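Local coordinates for lysosome-associated membrane glycoprotein 3 (Homo sapiens, PDB 4AKM) that takes part, as a lysosomal membrane glycoprotein, in the unfolded protein response and in the fusion of lysosomes with autophagosomes, at residues I23-Q28 with A128-K133; K75-Y80 with T110-S115. One frame throughout, in Å; residues are numbered along the deposited sequence.

Interaction 1: residues I23-Q28 with A128-K133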
loop_
_atom_site.group_PDB
_atom_site.type_symbol
_atom_site.label_atom_id
_atom_site.label_comp_id
_atom_site.label_asym_id
_atom_site.label_seq_id
_atom_site.Cartn_x
_atom_site.Cartn_y
_atom_site.Cartn_z
ATOM N N ILE A 23 2.497 -2.340 7.005
ATOM C CA ILE A 23 3.449 -1.996 5.960
ATOM C C ILE A 23 4.832 -1.739 6.549
ATOM O O ILE A 23 4.981 -1.118 7.602
ATOM C CB ILE A 23 2.951 -0.804 5.107
ATOM C CG1 ILE A 23 1.659 -1.189 4.388
ATOM C CG2 ILE A 23 3.995 -0.387 4.090
ATOM C CD1 ILE A 23 0.827 -0.011 3.963
ATOM N N GLN A 24 5.836 -2.266 5.862
ATOM C CA GLN A 24 7.216 -2.177 6.285
ATOM C C GLN A 24 8.017 -1.669 5.092
ATOM O O GLN A 24 7.725 -2.012 3.946
ATOM C CB GLN A 24 7.708 -3.564 6.730
ATOM C CG GLN A 24 9.068 -3.573 7.424
ATOM C CD GLN A 24 9.470 -4.954 7.942
ATOM O OE1 GLN A 24 9.890 -5.823 7.176
ATOM N NE2 GLN A 24 9.347 -5.154 9.251
ATOM N N LEU A 25 9.012 -0.832 5.351
ATOM C CA LEU A 25 9.907 -0.384 4.296
ATOM C C LEU A 25 11.307 -0.896 4.588
ATOM O O LEU A 25 11.811 -0.726 5.690
ATOM C CB LEU A 25 9.898 1.144 4.177
ATOM C CG LEU A 25 8.616 1.758 3.605
ATOM C CD1 LEU A 25 8.662 3.284 3.621
ATOM C CD2 LEU A 25 8.354 1.245 2.194
ATOM N N ILE A 26 11.923 -1.537 3.605
ATOM C CA ILE A 26 13.267 -2.070 3.760
ATOM C C ILE A 26 14.228 -1.312 2.851
ATOM O O ILE A 26 14.071 -1.341 1.629
ATOM C CB ILE A 26 13.336 -3.584 3.405
ATOM C CG1 ILE A 26 12.592 -4.438 4.438
ATOM C CG2 ILE A 26 14.785 -4.044 3.291
ATOM C CD1 ILE A 26 11.121 -4.626 4.156
ATOM N N VAL A 27 15.215 -0.632 3.441
ATOM C CA VAL A 27 16.248 0.021 2.632
ATOM C C VAL A 27 17.608 -0.667 2.740
ATOM O O VAL A 27 18.050 -1.045 3.823
ATOM C CB VAL A 27 16.366 1.566 2.876
ATOM C CG1 VAL A 27 15.053 2.142 3.388
ATOM C CG2 VAL A 27 17.510 1.905 3.827
ATOM N N GLN A 28 18.253 -0.842 1.592
ATOM C CA GLN A 28 19.544 -1.515 1.519
ATOM C C GLN A 28 20.693 -0.514 1.589
ATOM O O GLN A 28 21.158 -0.023 0.561
ATOM C CB GLN A 28 19.637 -2.328 0.230
ATOM C CG GLN A 28 20.217 -3.716 0.418
ATOM C CD GLN A 28 19.658 -4.713 -0.576
ATOM O OE1 GLN A 28 19.208 -5.801 -0.200
ATOM N NE2 GLN A 28 19.682 -4.347 -1.856
ATOM N N ALA A 128 16.153 0.156 -6.433
ATOM C CA ALA A 128 17.196 -0.845 -6.260
ATOM C C ALA A 128 17.557 -1.031 -4.788
ATOM O O ALA A 128 18.097 -2.064 -4.401
ATOM C CB ALA A 128 18.423 -0.453 -7.063
ATOM N N HIS A 129 17.260 -0.024 -3.972
ATOM C CA HIS A 129 17.597 -0.056 -2.552
ATOM C C HIS A 129 16.350 -0.040 -1.679
ATOM O O HIS A 129 16.412 -0.308 -0.485
ATOM C CB HIS A 129 18.467 1.144 -2.167
ATOM C CG HIS A 129 19.739 1.249 -2.947
ATOM N ND1 HIS A 129 19.869 2.066 -4.049
ATOM C CD2 HIS A 129 20.940 0.642 -2.784
ATOM C CE1 HIS A 129 21.094 1.958 -4.533
ATOM N NE2 HIS A 129 21.764 1.100 -3.784
ATOM N N LEU A 130 15.218 0.307 -2.271
ATOM C CA LEU A 130 14.002 0.471 -1.492
ATOM C C LEU A 130 12.983 -0.599 -1.828
ATOM O O LEU A 130 12.673 -0.851 -2.988
ATOM C CB LEU A 130 13.406 1.872 -1.679
ATOM C CG LEU A 130 12.090 2.115 -0.931
ATOM C CD1 LEU A 130 12.283 2.029 0.574
ATOM C CD2 LEU A 130 11.462 3.439 -1.328
ATOM N N GLN A 131 12.453 -1.211 -0.781
ATOM C CA GLN A 131 11.523 -2.310 -0.917
ATOM C C GLN A 131 10.358 -2.054 0.024
ATOM O O GLN A 131 10.536 -1.491 1.097
ATOM C CB GLN A 131 12.235 -3.603 -0.530
ATOM C CG GLN A 131 11.503 -4.867 -0.875
ATOM C CD GLN A 131 12.309 -6.093 -0.514
ATOM O OE1 GLN A 131 13.268 -6.017 0.261
ATOM N NE2 GLN A 131 11.933 -7.235 -1.080
ATOM N N VAL A 132 9.158 -2.443 -0.383
ATOM C CA VAL A 132 8.017 -2.370 0.514
ATOM C C VAL A 132 7.466 -3.778 0.764
ATOM O O VAL A 132 7.442 -4.610 -0.142
ATOM C CB VAL A 132 6.925 -1.393 -0.009
ATOM C CG1 VAL A 132 6.405 -1.826 -1.366
ATOM C CG2 VAL A 132 5.789 -1.260 0.990
ATOM N N LYS A 133 7.069 -4.045 2.006
ATOM C CA LYS A 133 6.425 -5.304 2.363
ATOM C C LYS A 133 5.083 -5.078 3.054
ATOM O O LYS A 133 4.970 -4.251 3.957
ATOM C CB LYS A 133 7.343 -6.168 3.237
ATOM C CG LYS A 133 8.051 -7.272 2.456
ATOM C CD LYS A 133 9.371 -7.679 3.092
ATOM C CE LYS A 133 10.295 -8.333 2.058
ATOM N NZ LYS A 133 11.684 -8.564 2.569
#
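Leu-25 and Val-132 meet on the buried face of an antiparallel strand pair, where CD2 of Leu-25 comes to 3.7 Å from CB of Val-132. Beside them Ile-23 sets its CG2 branch, anti to the backbone N, against CG2 of Val-132 at 3.7 Å, and CG1 of Val-27 approaches CD1 of Leu-130 at 4.0 Å. Branched aliphatic residues suit this face because Ala-87 and Leu-89 of strand 80-90, in the other sheet of the beta prism, pack against it. Between the two backbones, the Gln-24/Lys-133 and Ile-26/Gln-131 pairs each exchange two hydrogen bonds, and Gln-28 N adds a fifth, to His-129 O at 2.8 Å, just beyond the strand end.

On the other face stand Gln-24, Ile-26, Gln-131 and Lys-133. CD1 of Ile-26 touches CD of Lys-133 at 3.7 Å, so the long aliphatic stem of the lysine shields the isoleucine, which Tyr-39 also covers. Gln-131 extends alongside Ile-26; its NE2 is hydrogen-bonded to OG of Ser-123, and NE2 of Gln-24 to OD1 of Asn-41. The pairing is thus two-faced: an apolar side turned to the interior and an amphipathic one whose amides reach the flanking strands.

Interaction 2: residues K75-Y80 with T110-S115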
loop_
_atom_site.group_PDB
_atom_site.type_symbol
_atom_site.label_atom_id
_atom_site.label_comp_id
_atom_site.label_asym_id
_atom_site.label_seq_id
_atom_site.Cartn_x
_atom_site.Cartn_y
_atom_site.Cartn_z
ATOM N N LYS A 75 -9.141 0.103 -11.931
ATOM C CA LYS A 75 -10.102 -0.954 -12.257
ATOM C C LYS A 75 -10.193 -1.160 -13.770
ATOM O O LYS A 75 -10.411 -0.212 -14.527
ATOM C CB LYS A 75 -11.483 -0.695 -11.637
ATOM C CG LYS A 75 -12.225 0.529 -12.153
ATOM C CD LYS A 75 -13.644 0.588 -11.581
ATOM C CE LYS A 75 -14.457 -0.647 -11.958
ATOM N NZ LYS A 75 -15.831 -0.624 -11.371
ATOM N N ASP A 76 -9.995 -2.399 -14.206
ATOM C CA ASP A 76 -10.045 -2.705 -15.627
ATOM C C ASP A 76 -11.476 -3.025 -16.020
ATOM O O ASP A 76 -11.882 -2.800 -17.161
ATOM C CB ASP A 76 -9.115 -3.869 -15.979
ATOM C CG ASP A 76 -8.319 -3.610 -17.247
ATOM O OD1 ASP A 76 -8.776 -2.803 -18.086
ATOM O OD2 ASP A 76 -7.231 -4.204 -17.400
ATOM N N GLU A 77 -12.231 -3.535 -15.050
ATOM C CA GLU A 77 -13.638 -3.893 -15.230
ATOM C C GLU A 77 -13.847 -5.038 -16.231
ATOM O O GLU A 77 -13.627 -4.880 -17.434
ATOM C CB GLU A 77 -14.489 -2.660 -15.580
ATOM C CG GLU A 77 -15.921 -2.974 -15.996
ATOM C CD GLU A 77 -16.652 -3.875 -15.010
ATOM O OE1 GLU A 77 -16.830 -3.466 -13.842
ATOM O OE2 GLU A 77 -17.051 -4.995 -15.404
ATOM N N GLU A 78 -14.251 -6.201 -15.722
ATOM C CA GLU A 78 -14.366 -6.425 -14.281
ATOM C C GLU A 78 -12.987 -6.685 -13.675
ATOM O O GLU A 78 -12.044 -7.001 -14.405
ATOM C CB GLU A 78 -15.354 -7.560 -13.969
ATOM C CG GLU A 78 -15.038 -8.890 -14.646
ATOM C CD GLU A 78 -16.203 -9.873 -14.588
ATOM O OE1 GLU A 78 -17.368 -9.423 -14.517
ATOM O OE2 GLU A 78 -15.954 -11.098 -14.621
ATOM N N SER A 79 -12.900 -6.515 -12.353
ATOM C CA SER A 79 -11.660 -6.570 -11.556
ATOM C C SER A 79 -10.921 -5.235 -11.408
ATOM O O SER A 79 -10.923 -4.390 -12.305
ATOM C CB SER A 79 -10.680 -7.665 -12.014
ATOM O OG SER A 79 -9.954 -7.252 -13.164
ATOM N N TYR A 80 -10.292 -5.076 -10.246
ATOM C CA TYR A 80 -9.445 -3.932 -9.939
ATOM C C TYR A 80 -8.152 -4.468 -9.336
ATOM O O TYR A 80 -8.073 -5.639 -8.964
ATOM C CB TYR A 80 -10.143 -2.989 -8.953
ATOM C CG TYR A 80 -10.477 -3.623 -7.616
ATOM C CD1 TYR A 80 -11.632 -4.377 -7.450
ATOM C CD2 TYR A 80 -9.636 -3.469 -6.519
ATOM C CE1 TYR A 80 -11.940 -4.958 -6.230
ATOM C CE2 TYR A 80 -9.937 -4.047 -5.298
ATOM C CZ TYR A 80 -11.090 -4.789 -5.158
ATOM O OH TYR A 80 -11.392 -5.363 -3.945
ATOM N N THR A 110 -8.287 -8.296 -7.995
ATOM C CA THR A 110 -9.480 -8.866 -7.380
ATOM C C THR A 110 -10.723 -8.509 -8.181
ATOM O O THR A 110 -10.848 -7.380 -8.655
ATOM C CB THR A 110 -9.673 -8.317 -5.954
ATOM O OG1 THR A 110 -8.482 -8.533 -5.191
ATOM C CG2 THR A 110 -10.850 -8.992 -5.260
ATOM N N ALA A 111 -11.640 -9.469 -8.319
ATOM C CA ALA A 111 -12.913 -9.235 -8.999
ATOM C C ALA A 111 -13.652 -8.065 -8.358
ATOM O O ALA A 111 -13.730 -7.970 -7.133
ATOM C CB ALA A 111 -13.770 -10.490 -8.962
ATOM N N VAL A 112 -14.183 -7.171 -9.188
ATOM C CA VAL A 112 -14.821 -5.955 -8.692
ATOM C C VAL A 112 -16.028 -6.278 -7.804
ATOM O O VAL A 112 -16.816 -7.172 -8.112
ATOM C CB VAL A 112 -15.199 -4.993 -9.850
ATOM C CG1 VAL A 112 -16.090 -5.688 -10.867
ATOM C CG2 VAL A 112 -15.858 -3.726 -9.317
ATOM N N GLY A 113 -16.152 -5.560 -6.691
ATOM C CA GLY A 113 -17.211 -5.815 -5.730
ATOM C C GLY A 113 -16.780 -6.767 -4.630
ATOM O O GLY A 113 -17.436 -6.876 -3.594
ATOM N N HIS A 114 -15.675 -7.469 -4.864
ATOM C CA HIS A 114 -15.088 -8.339 -3.853
ATOM C C HIS A 114 -14.010 -7.597 -3.066
ATOM O O HIS A 114 -13.704 -6.440 -3.349
ATOM C CB HIS A 114 -14.486 -9.592 -4.498
ATOM C CG HIS A 114 -15.502 -10.527 -5.077
ATOM N ND1 HIS A 114 -15.226 -11.850 -5.346
ATOM C CD2 HIS A 114 -16.792 -10.332 -5.440
ATOM C CE1 HIS A 114 -16.300 -12.431 -5.848
ATOM N NE2 HIS A 114 -17.266 -11.531 -5.915
ATOM N N SER A 115 -13.435 -8.266 -2.075
ATOM C CA SER A 115 -12.317 -7.701 -1.332
ATOM C C SER A 115 -11.096 -8.597 -1.476
ATOM O O SER A 115 -11.220 -9.790 -1.736
ATOM C CB SER A 115 -12.678 -7.521 0.145
ATOM O OG SER A 115 -12.964 -8.763 0.759
#
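Tyr-80 reaches across from 75-80 to the turn of 110-115, its side chain running alongside that of Thr-110, both pointing the same way, and its hydroxyl giving a hydrogen bond to His-114 O at 2.6 Å. The hydroxyl sits above the plane of that carbonyl, 38° out of it. CB of Thr-110 stands over one face of the ring, a CH-pi contact 4.3 Å from the centroid, whereas CA of Val-112 and the His-114 oxygen lie at the ring's edge. With CG between its own backbone N and carbonyl carbon (chi1 61°), the ring is carried back over the tyrosine's own main chain, so that OH reaches His-114 O. A long aromatic with a polar end suits the place; the threonine turns carbon to it while OG1 bonds to Phe-108 O.

Tyr-80 and Thr-110 also form an antiparallel hydrogen-bonded pair, with Thr-110 N to Tyr-80 O at 2.8 Å, where neighbouring strands 80-90 and 97-110 of the five-stranded sheet meet. Beyond it the chain leaves the sheet through a type II beta turn from Ala-111 to His-114, with Gly-113 taking the positive phi that favours glycine.

Val-112, at the second position of that turn, offers two methyls to the 75-80 loop: CG1 lies 3.7 Å from CB of Glu-78, and CG2 3.7 Å from NZ of Lys-75. It also touches Asp-143, and Tyr-80 touches Gln-140.

Interactions 1 and 2 lie on opposite sides of the chain's centre, their own centres 27 Å apart and their nearest atoms about 15 Å apart, so neither touches the other. Interaction 1 joins strands of the seven-stranded sheet; interaction 2 sits where the five-stranded sheet ends in loops. Strand 80-90 connects them: it begins at Tyr-80 in interaction 2, and its later residues Ala-87 and Leu-89 pack on the apolar side of interaction 1. Neither contact adjoins the glycan: the side chains of Leu-130 and Lys-75 are about 11 and 13 Å from an N-acetylglucosamine. A bound iridium ion lies about 4 Å from the side chain of His-129 in interaction 1, and one about 8 Å from that of Thr-110 in interaction 2.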